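Local atomic coordinates of intracellular serine protease (Bacillus licheniformis, PDB entry 4ZOQ), a protein that cleaves lanthipeptides at specific sequences, probably as a subtilisin-like serine endopeptidase. Residues W11-I16 and L245-Y250; K153-A158 and S194-V199; G253-A258 and I265-S270. All blocks are in the same frame, centred on the assembly; numbering follows the deposited sequence.

Contact 1: residues W11-I16 and L245-Y250; sequences WGLDGI and LVLTTY
The indole of W11 lies against strand 246-249 and meets it with one ring face and along the outer rim of its six-membered ring. Over the face sits the methyl of T249, a CH-pi contact in which CG2 is 3.8 Å from the centroid of the W11 six-membered ring and only 15° off its normal. T249 can serve two surroundings because its branches part at CB. With CG2 anti to the carbonyl carbon, the methyl turns to the indole, while OG1 hydrogen-bonds to the carbonyl of T88. At the rim, near the ring plane, the backbone carbonyl of L247 approaches, its O 3.5 Å from CH2 of W11. The slightly positive ring hydrogens there suit a carbonyl oxygen better than the ring face would.

The strand belongs to a two-stranded antiparallel sheet with strand 269-272, separate from the mostly parallel central sheet of the subtilase fold. W11 comes from the N-terminal loop ahead of helix 24-30, and this loop lays its indole on the small sheet; a second tie is the bond from N of L13 to OH of Y269.

Purely apolar packing completes the contact. CD2 of L247 reaches both partners, lying 3.9 Å from CZ3 of W11 and 3.7 Å from CD2 of L13. L247 has CG anti to its backbone N (chi1 -158°), which carries the branched end across to the loop, and its side chain and that of W11 run past each other in opposite directions. Leucine at 13 and 247 offers compact, branched hydrocarbon for this buried place, where L23 also packs on both W11 and L13.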
loop_
_atom_site.group_PDB
_atom_site.type_symbol
_atom_site.label_atom_id
_atom_site.label_comp_id
_atom_site.label_asym_id
_atom_site.label_seq_id
_atom_site.Cartn_x
_atom_site.Cartn_y
_atom_site.Cartn_z
ATOM N N TRP B 11 -18.689 -7.229 -5.587
ATOM C CA TRP B 11 -19.213 -5.894 -5.834
ATOM C C TRP B 11 -20.609 -5.989 -6.411
ATOM O O TRP B 11 -20.910 -6.886 -7.193
ATOM C CB TRP B 11 -18.323 -5.111 -6.797
ATOM C CG TRP B 11 -16.912 -4.890 -6.341
ATOM C CD1 TRP B 11 -16.392 -5.182 -5.132
ATOM C CD2 TRP B 11 -15.852 -4.304 -7.111
ATOM N NE1 TRP B 11 -15.063 -4.842 -5.096
ATOM C CE2 TRP B 11 -14.710 -4.296 -6.298
ATOM C CE3 TRP B 11 -15.756 -3.803 -8.411
ATOM C CZ2 TRP B 11 -13.482 -3.800 -6.747
ATOM C CZ3 TRP B 11 -14.542 -3.299 -8.845
ATOM C CH2 TRP B 11 -13.423 -3.304 -8.018
ATOM N N GLY B 12 -21.456 -5.036 -6.041
ATOM C CA GLY B 12 -22.818 -4.993 -6.528
ATOM C C GLY B 12 -22.885 -4.640 -7.998
ATOM O O GLY B 12 -23.807 -5.087 -8.682
ATOM N N LEU B 13 -21.959 -3.794 -8.469
ATOM C CA LEU B 13 -21.867 -3.460 -9.902
ATOM C C LEU B 13 -23.188 -2.859 -10.423
ATOM O O LEU B 13 -23.451 -2.847 -11.632
ATOM C CB LEU B 13 -21.475 -4.698 -10.730
ATOM C CG LEU B 13 -20.125 -5.405 -10.484
ATOM C CD1 LEU B 13 -20.028 -6.623 -11.336
ATOM C CD2 LEU B 13 -18.943 -4.491 -10.822
ATOM N N ASP B 14 -24.009 -2.368 -9.493
ATOM C CA ASP B 14 -25.348 -1.854 -9.786
ATOM C C ASP B 14 -26.213 -2.851 -10.583
ATOM O O ASP B 14 -27.131 -2.455 -11.307
ATOM C CB ASP B 14 -25.225 -0.530 -10.548
ATOM C CG ASP B 14 -26.477 0.310 -10.470
ATOM O OD1 ASP B 14 -27.362 0.002 -9.636
ATOM O OD2 ASP B 14 -26.570 1.297 -11.236
ATOM N N GLY B 15 -25.924 -4.143 -10.452
ATOM C CA GLY B 15 -26.675 -5.151 -11.182
ATOM C C GLY B 15 -26.326 -5.254 -12.668
ATOM O O GLY B 15 -26.840 -6.116 -13.365
ATOM N N ILE B 16 -25.459 -4.380 -13.165
ATOM C CA ILE B 16 -25.092 -4.411 -14.582
ATOM C C ILE B 16 -24.112 -5.546 -14.843
ATOM O O ILE B 16 -22.942 -5.475 -14.470
ATOM C CB ILE B 16 -24.453 -3.087 -15.067
ATOM C CG1 ILE B 16 -25.342 -1.889 -14.724
ATOM C CG2 ILE B 16 -24.154 -3.166 -16.559
ATOM C CD1 ILE B 16 -24.620 -0.542 -14.769
ATOM N N LEU B 245 -7.662 -2.464 -19.162
ATOM C CA LEU B 245 -7.823 -1.700 -17.912
ATOM C C LEU B 245 -8.542 -2.524 -16.842
ATOM O O LEU B 245 -9.145 -3.557 -17.153
ATOM C CB LEU B 245 -8.588 -0.406 -18.197
ATOM C CG LEU B 245 -7.879 0.684 -19.023
ATOM C CD1 LEU B 245 -8.849 1.770 -19.562
ATOM C CD2 LEU B 245 -6.793 1.343 -18.130
ATOM N N VAL B 246 -8.513 -2.060 -15.593
ATOM C CA VAL B 246 -9.146 -2.811 -14.521
ATOM C C VAL B 246 -10.208 -1.965 -13.835
ATOM O O VAL B 246 -10.055 -0.744 -13.705
ATOM C CB VAL B 246 -8.102 -3.337 -13.477
ATOM C CG1 VAL B 246 -7.144 -4.303 -14.161
ATOM C CG2 VAL B 246 -7.330 -2.202 -12.767
ATOM N N LEU B 247 -11.304 -2.599 -13.418
ATOM C CA LEU B 247 -12.335 -1.857 -12.703
ATOM C C LEU B 247 -11.886 -1.570 -11.264
ATOM O O LEU B 247 -11.238 -2.394 -10.623
ATOM C CB LEU B 247 -13.674 -2.606 -12.711
ATOM C CG LEU B 247 -14.907 -1.714 -12.484
ATOM C CD1 LEU B 247 -15.046 -0.748 -13.642
ATOM C CD2 LEU B 247 -16.188 -2.508 -12.313
ATOM N N THR B 248 -12.262 -0.399 -10.769
ATOM C CA THR B 248 -12.013 0.012 -9.387
ATOM C C THR B 248 -13.298 0.521 -8.731
ATOM O O THR B 248 -14.196 1.082 -9.391
ATOM C CB THR B 248 -10.974 1.153 -9.324
ATOM O OG1 THR B 248 -11.463 2.298 -10.059
ATOM C CG2 THR B 248 -9.666 0.724 -9.923
ATOM N N THR B 249 -13.371 0.373 -7.422
ATOM C CA THR B 249 -14.391 1.089 -6.676
ATOM C C THR B 249 -13.916 2.523 -6.574
ATOM O O THR B 249 -12.752 2.800 -6.282
ATOM C CB THR B 249 -14.649 0.486 -5.296
ATOM O OG1 THR B 249 -13.394 0.233 -4.662
ATOM C CG2 THR B 249 -15.390 -0.835 -5.410
ATOM N N TYR B 250 -14.840 3.434 -6.836
ATOM C CA TYR B 250 -14.541 4.856 -6.895
ATOM C C TYR B 250 -15.592 5.544 -6.015
ATOM O O TYR B 250 -16.717 5.026 -5.907
ATOM C CB TYR B 250 -14.571 5.327 -8.348
ATOM C CG TYR B 250 -13.818 6.614 -8.615
ATOM C CD1 TYR B 250 -12.428 6.680 -8.460
ATOM C CD2 TYR B 250 -14.488 7.743 -9.082
ATOM C CE1 TYR B 250 -11.733 7.851 -8.715
ATOM C CE2 TYR B 250 -13.806 8.914 -9.350
ATOM C CZ TYR B 250 -12.428 8.960 -9.167
ATOM O OH TYR B 250 -11.765 10.119 -9.434
#

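Contact 2: residues K153-A158 and S194-V199; sequences KAYQRA and SALKHV
Q156 leaves helix 146-164 with CG anti to its backbone N, and a bend at chi2 (58°) then swings its amide onto the backbone of K197. L196 answers from the loop with CG beside its own backbone N, sending both methyls toward the helix.

The glutamine amide grips one residue at both ends. OE1 of Q156 accepts from N of K197 at 3.1 Å, in the carbonyl plane and on a lone pair, though the hydrogen bond is bent, with an N-H...O angle of 143°. NE2 of Q156 donates to O of K197 at 3.0 Å and more straight, at 160°; this donor stands above the carbonyl plane of K197, yet the acceptor lies close to the plane of the glutamine amide.

Beside this grip, CD1 of L196 packs obliquely against the ring of Y155, 3.6 Å from its CD2, the two side chains crossing at about a right angle. CD2 of L196 is 3.4 Å from OE1 of Q156. The contact thus joins a helix to the type II turn L196-V199 that leads into strand 200-205 of the central sheet. NH1 of R157 bonds the carbonyls of L35 and I61 of a neighbouring chain.

OE1 and NE2 of Q156 each bond K197, and NE2 also donates to OD1 of N160, so the amide works as acceptor at one end and as donor to two partners at the other. A glutamine suits this place, and the paired bonds define which way round its amide lies and restrict its rotation.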
loop_
_atom_site.group_PDB
_atom_site.type_symbol
_atom_site.label_atom_id
_atom_site.label_comp_id
_atom_site.label_asym_id
_atom_site.label_seq_id
_atom_site.Cartn_x
_atom_site.Cartn_y
_atom_site.Cartn_z
ATOM N N LYS B 153 16.792 5.712 6.706
ATOM C CA LYS B 153 17.144 5.075 7.969
ATOM C C LYS B 153 15.934 5.028 8.895
ATOM O O LYS B 153 15.670 4.019 9.568
ATOM C CB LYS B 153 18.288 5.844 8.629
ATOM C CG LYS B 153 18.757 5.316 9.966
ATOM C CD LYS B 153 19.941 6.129 10.435
ATOM C CE LYS B 153 20.576 5.564 11.689
ATOM N NZ LYS B 153 21.653 6.495 12.132
ATOM N N ALA B 154 15.203 6.136 8.920
ATOM C CA ALA B 154 13.990 6.244 9.716
ATOM C C ALA B 154 12.956 5.270 9.208
ATOM O O ALA B 154 12.286 4.557 9.969
ATOM C CB ALA B 154 13.434 7.678 9.652
ATOM N N TYR B 155 12.867 5.234 7.884
ATOM C CA TYR B 155 11.813 4.518 7.204
ATOM C C TYR B 155 12.055 3.023 7.412
ATOM O O TYR B 155 11.117 2.229 7.581
ATOM C CB TYR B 155 11.853 4.845 5.729
ATOM C CG TYR B 155 10.528 5.021 5.130
ATOM C CD1 TYR B 155 10.316 6.010 4.180
ATOM C CD2 TYR B 155 9.444 4.304 5.613
ATOM C CE1 TYR B 155 9.078 6.197 3.631
ATOM C CE2 TYR B 155 8.202 4.486 5.082
ATOM C CZ TYR B 155 8.028 5.440 4.090
ATOM O OH TYR B 155 6.798 5.676 3.528
ATOM N N GLN B 156 13.336 2.669 7.459
ATOM C CA GLN B 156 13.748 1.294 7.667
ATOM C C GLN B 156 13.397 0.832 9.086
ATOM O O GLN B 156 13.087 -0.342 9.310
ATOM C CB GLN B 156 15.253 1.153 7.382
ATOM C CG GLN B 156 15.768 -0.260 7.365
ATOM C CD GLN B 156 15.059 -1.141 6.321
ATOM O OE1 GLN B 156 15.253 -0.984 5.106
ATOM N NE2 GLN B 156 14.241 -2.071 6.798
ATOM N N ARG B 157 13.395 1.758 10.038
ATOM C CA ARG B 157 13.078 1.381 11.407
ATOM C C ARG B 157 11.607 1.065 11.524
ATOM O O ARG B 157 11.231 0.104 12.185
ATOM C CB ARG B 157 13.435 2.510 12.372
ATOM C CG ARG B 157 14.901 2.698 12.645
ATOM C CD ARG B 157 15.092 3.805 13.678
ATOM N NE ARG B 157 16.498 4.091 13.924
ATOM C CZ ARG B 157 16.943 4.987 14.802
ATOM N NH1 ARG B 157 16.088 5.719 15.504
ATOM N NH2 ARG B 157 18.249 5.157 14.967
ATOM N N ALA B 158 10.783 1.823 10.812
ATOM C CA ALA B 158 9.354 1.545 10.744
ATOM C C ALA B 158 9.105 0.154 10.171
ATOM O O ALA B 158 8.300 -0.629 10.708
ATOM C CB ALA B 158 8.649 2.602 9.905
ATOM N N SER B 194 9.099 1.074 -0.930
ATOM C CA SER B 194 9.177 -0.187 -1.680
ATOM C C SER B 194 10.582 -0.792 -1.691
ATOM O O SER B 194 10.735 -2.012 -1.785
ATOM C CB SER B 194 8.666 0.012 -3.116
ATOM O OG SER B 194 9.586 0.747 -3.889
ATOM N N ALA B 195 11.608 0.052 -1.610
ATOM C CA ALA B 195 12.983 -0.442 -1.643
ATOM C C ALA B 195 13.453 -1.037 -0.311
ATOM O O ALA B 195 14.463 -1.726 -0.272
ATOM C CB ALA B 195 13.911 0.663 -2.050
ATOM N N LEU B 196 12.730 -0.753 0.771
ATOM C CA LEU B 196 13.145 -1.140 2.121
ATOM C C LEU B 196 13.124 -2.632 2.393
ATOM O O LEU B 196 12.268 -3.353 1.894
ATOM C CB LEU B 196 12.249 -0.465 3.167
ATOM C CG LEU B 196 12.167 1.056 3.253
ATOM C CD1 LEU B 196 11.021 1.433 4.199
ATOM C CD2 LEU B 196 13.493 1.641 3.733
ATOM N N LYS B 197 14.023 -3.078 3.250
ATOM C CA LYS B 197 13.958 -4.434 3.736
ATOM C C LYS B 197 12.669 -4.615 4.573
ATOM O O LYS B 197 12.191 -3.662 5.216
ATOM C CB LYS B 197 15.207 -4.747 4.549
ATOM C CG LYS B 197 15.458 -6.216 4.768
ATOM C CD LYS B 197 16.686 -6.414 5.665
ATOM C CE LYS B 197 17.195 -7.843 5.615
ATOM N NZ LYS B 197 16.229 -8.747 6.268
ATOM N N HIS B 198 12.088 -5.818 4.487
ATOM C CA HIS B 198 10.819 -6.187 5.126
ATOM C C HIS B 198 9.590 -5.490 4.480
ATOM O O HIS B 198 8.464 -5.605 4.953
ATOM C CB HIS B 198 10.863 -5.906 6.623
ATOM C CG HIS B 198 12.042 -6.511 7.313
ATOM N ND1 HIS B 198 12.244 -7.874 7.391
ATOM C CD2 HIS B 198 13.076 -5.938 7.976
ATOM C CE1 HIS B 198 13.362 -8.113 8.054
ATOM N NE2 HIS B 198 13.882 -6.957 8.426
ATOM N N VAL B 199 9.804 -4.754 3.402
ATOM C CA VAL B 199 8.690 -4.263 2.615
ATOM C C VAL B 199 8.622 -5.060 1.287
ATOM O O VAL B 199 9.631 -5.221 0.596
ATOM C CB VAL B 199 8.817 -2.760 2.330
ATOM C CG1 VAL B 199 7.752 -2.326 1.359
ATOM C CG2 VAL B 199 8.775 -1.941 3.643
#

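Contact 3: residues G253-A258 and I265-S270; sequences GKDNTA and IPKGYS
N256 points its amide straight into the bend formed by 265-270 and holds two backbone carbonyls with one nitrogen. Its ND2 donates to O of Y269 at 3.1 Å and to O of I265 at 3.0 Å. The two bonds differ in direction: ND2 meets the Y269 carbonyl nearly end-on, with a C=O...N angle of 168°, whereas it stands above the plane of the I265 carbonyl, 46° out of it. The Y269 oxygen lies in the asparagine amide plane, and that of I265 is tilted from it. CG of N256 takes the position between the backbone N and the carbonyl carbon (chi1 58°), and this directs the short side chain inward. Asparagine suits the site because its two amide hydrogens can bridge the carbonyls of I265, just before the turn P266-Y269, and of Y269, its last residue.

K267 and D255 lie side by side and point the same way at the rim. The methylene chain of K267 runs by the K254 carbonyl, with CD 3.6 Å from O of K254, before NZ reaches a long salt bridge of 3.9 Å to OD1 of D255. A water bridges the two segments, donating to O of K254 at 2.8 Å and accepting from N of G268 at 2.8 Å. G268 is the third residue of the type II turn, where a CB would be jammed against the carbonyl O of K267, which calls for glycine.

Beyond the amide, the hydroxyl of T257 caps the start of helix 258-262 by bonding N of D260, whose carboxylate in turn bonds OG of S270. S270 pairs with T248, so the contact folds the loop after strand 246-249, together with that helix, back onto the start of strand 269-272.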
loop_
_atom_site.group_PDB
_atom_site.type_symbol
_atom_site.label_atom_id
_atom_site.label_comp_id
_atom_site.label_asym_id
_atom_site.label_seq_id
_atom_site.Cartn_x
_atom_site.Cartn_y
_atom_site.Cartn_z
ATOM N N GLY B 253 -20.047 9.309 -4.553
ATOM C CA GLY B 253 -20.564 10.645 -4.754
ATOM C C GLY B 253 -19.653 11.501 -5.601
ATOM O O GLY B 253 -19.818 12.715 -5.651
ATOM N N LYS B 254 -18.697 10.875 -6.278
ATOM C CA LYS B 254 -17.726 11.604 -7.083
ATOM C C LYS B 254 -17.984 11.247 -8.538
ATOM O O LYS B 254 -18.329 10.113 -8.826
ATOM C CB LYS B 254 -16.298 11.259 -6.628
ATOM C CG LYS B 254 -15.215 12.188 -7.144
ATOM C CD LYS B 254 -13.804 11.691 -6.836
ATOM C CE LYS B 254 -12.754 12.570 -7.534
ATOM N NZ LYS B 254 -12.313 13.705 -6.686
ATOM N N ASP B 255 -17.877 12.205 -9.454
ATOM C CA ASP B 255 -18.073 11.902 -10.880
ATOM C C ASP B 255 -16.917 11.054 -11.396
ATOM O O ASP B 255 -15.760 11.350 -11.101
ATOM C CB ASP B 255 -18.160 13.176 -11.730
ATOM C CG ASP B 255 -19.457 13.954 -11.534
ATOM O OD1 ASP B 255 -20.528 13.377 -11.188
ATOM O OD2 ASP B 255 -19.402 15.175 -11.780
ATOM N N ASN B 256 -17.206 9.988 -12.130
ATOM C CA ASN B 256 -16.118 9.227 -12.733
ATOM C C ASN B 256 -15.813 9.814 -14.110
ATOM O O ASN B 256 -16.371 10.850 -14.467
ATOM C CB ASN B 256 -16.442 7.730 -12.799
ATOM C CG ASN B 256 -17.700 7.433 -13.573
ATOM O OD1 ASN B 256 -18.168 8.247 -14.389
ATOM N ND2 ASN B 256 -18.286 6.262 -13.297
ATOM N N THR B 257 -14.922 9.171 -14.863
ATOM C CA THR B 257 -14.346 9.777 -16.063
ATOM C C THR B 257 -15.221 9.653 -17.294
ATOM O O THR B 257 -16.127 8.829 -17.325
ATOM C CB THR B 257 -12.987 9.151 -16.414
ATOM O OG1 THR B 257 -13.196 7.915 -17.127
ATOM C CG2 THR B 257 -12.158 8.944 -15.141
ATOM N N ALA B 258 -14.912 10.442 -18.321
ATOM C CA ALA B 258 -15.615 10.376 -19.612
ATOM C C ALA B 258 -15.575 8.971 -20.249
ATOM O O ALA B 258 -16.528 8.538 -20.872
ATOM C CB ALA B 258 -15.046 11.409 -20.570
ATOM N N ILE B 265 -20.369 2.890 -17.214
ATOM C CA ILE B 265 -19.979 2.545 -15.873
ATOM C C ILE B 265 -20.612 3.544 -14.929
ATOM O O ILE B 265 -20.231 4.715 -14.939
ATOM C CB ILE B 265 -18.449 2.616 -15.682
ATOM C CG1 ILE B 265 -17.693 2.067 -16.903
ATOM C CG2 ILE B 265 -18.064 2.034 -14.325
ATOM C CD1 ILE B 265 -17.504 0.572 -16.931
ATOM N N PRO B 266 -21.511 3.083 -14.054
ATOM C CA PRO B 266 -22.199 4.006 -13.145
ATOM C C PRO B 266 -21.235 4.530 -12.082
ATOM O O PRO B 266 -20.151 3.968 -11.918
ATOM C CB PRO B 266 -23.293 3.135 -12.526
ATOM C CG PRO B 266 -22.716 1.800 -12.531
ATOM C CD PRO B 266 -21.849 1.684 -13.762
ATOM N N LYS B 267 -21.596 5.601 -11.386
ATOM C CA LYS B 267 -20.733 6.103 -10.336
ATOM C C LYS B 267 -20.535 5.080 -9.241
ATOM O O LYS B 267 -21.388 4.231 -9.017
ATOM C CB LYS B 267 -21.248 7.405 -9.753
ATOM C CG LYS B 267 -21.038 8.599 -10.687
ATOM C CD LYS B 267 -21.685 9.860 -10.086
ATOM C CE LYS B 267 -23.042 10.165 -10.694
ATOM N NZ LYS B 267 -23.662 11.317 -9.973
ATOM N N GLY B 268 -19.365 5.127 -8.604
ATOM C CA GLY B 268 -19.008 4.111 -7.636
ATOM C C GLY B 268 -17.966 3.171 -8.210
ATOM O O GLY B 268 -17.437 2.326 -7.486
ATOM N N TYR B 269 -17.746 3.257 -9.527
ATOM C CA TYR B 269 -16.730 2.460 -10.207
ATOM C C TYR B 269 -16.003 3.300 -11.231
ATOM O O TYR B 269 -16.560 4.276 -11.748
ATOM C CB TYR B 269 -17.332 1.215 -10.879
ATOM C CG TYR B 269 -18.157 0.393 -9.921
ATOM C CD1 TYR B 269 -17.546 -0.444 -8.983
ATOM C CD2 TYR B 269 -19.546 0.459 -9.939
ATOM C CE1 TYR B 269 -18.299 -1.180 -8.079
ATOM C CE2 TYR B 269 -20.308 -0.289 -9.048
ATOM C CZ TYR B 269 -19.677 -1.105 -8.119
ATOM O OH TYR B 269 -20.431 -1.853 -7.241
ATOM N N SER B 270 -14.749 2.929 -11.508
ATOM C CA SER B 270 -13.951 3.598 -12.538
ATOM C C SER B 270 -12.897 2.656 -13.130
ATOM O O SER B 270 -12.314 1.799 -12.446
ATOM C CB SER B 270 -13.279 4.866 -12.002
ATOM O OG SER B 270 -12.598 5.580 -13.036
HETATM O O HOH W 1 -17.862 7.419 -9.157
#

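In the fold
From the N terminus, contact 1 begins at 11-16, before helix 24-30, and closes only at 245-250, a loop of 228 residues. Contact 2 is nested inside it: 153-158, on helix 146-164, meets the loop segment 194-199, before strand 200-205, tying a helix to the entry of a central-sheet strand. Contact 3 follows in series, closing a short excursion through helix 258-262 between 253-258 and 265-270. Contacts 1 and 3 lie on the same side of the chain's centre, their centres about 9 Å apart, and reach the same small sheet, strands 246-249 and 269-272; contact 2 stands on the opposite side, its centre about 34 Å from that of contact 1.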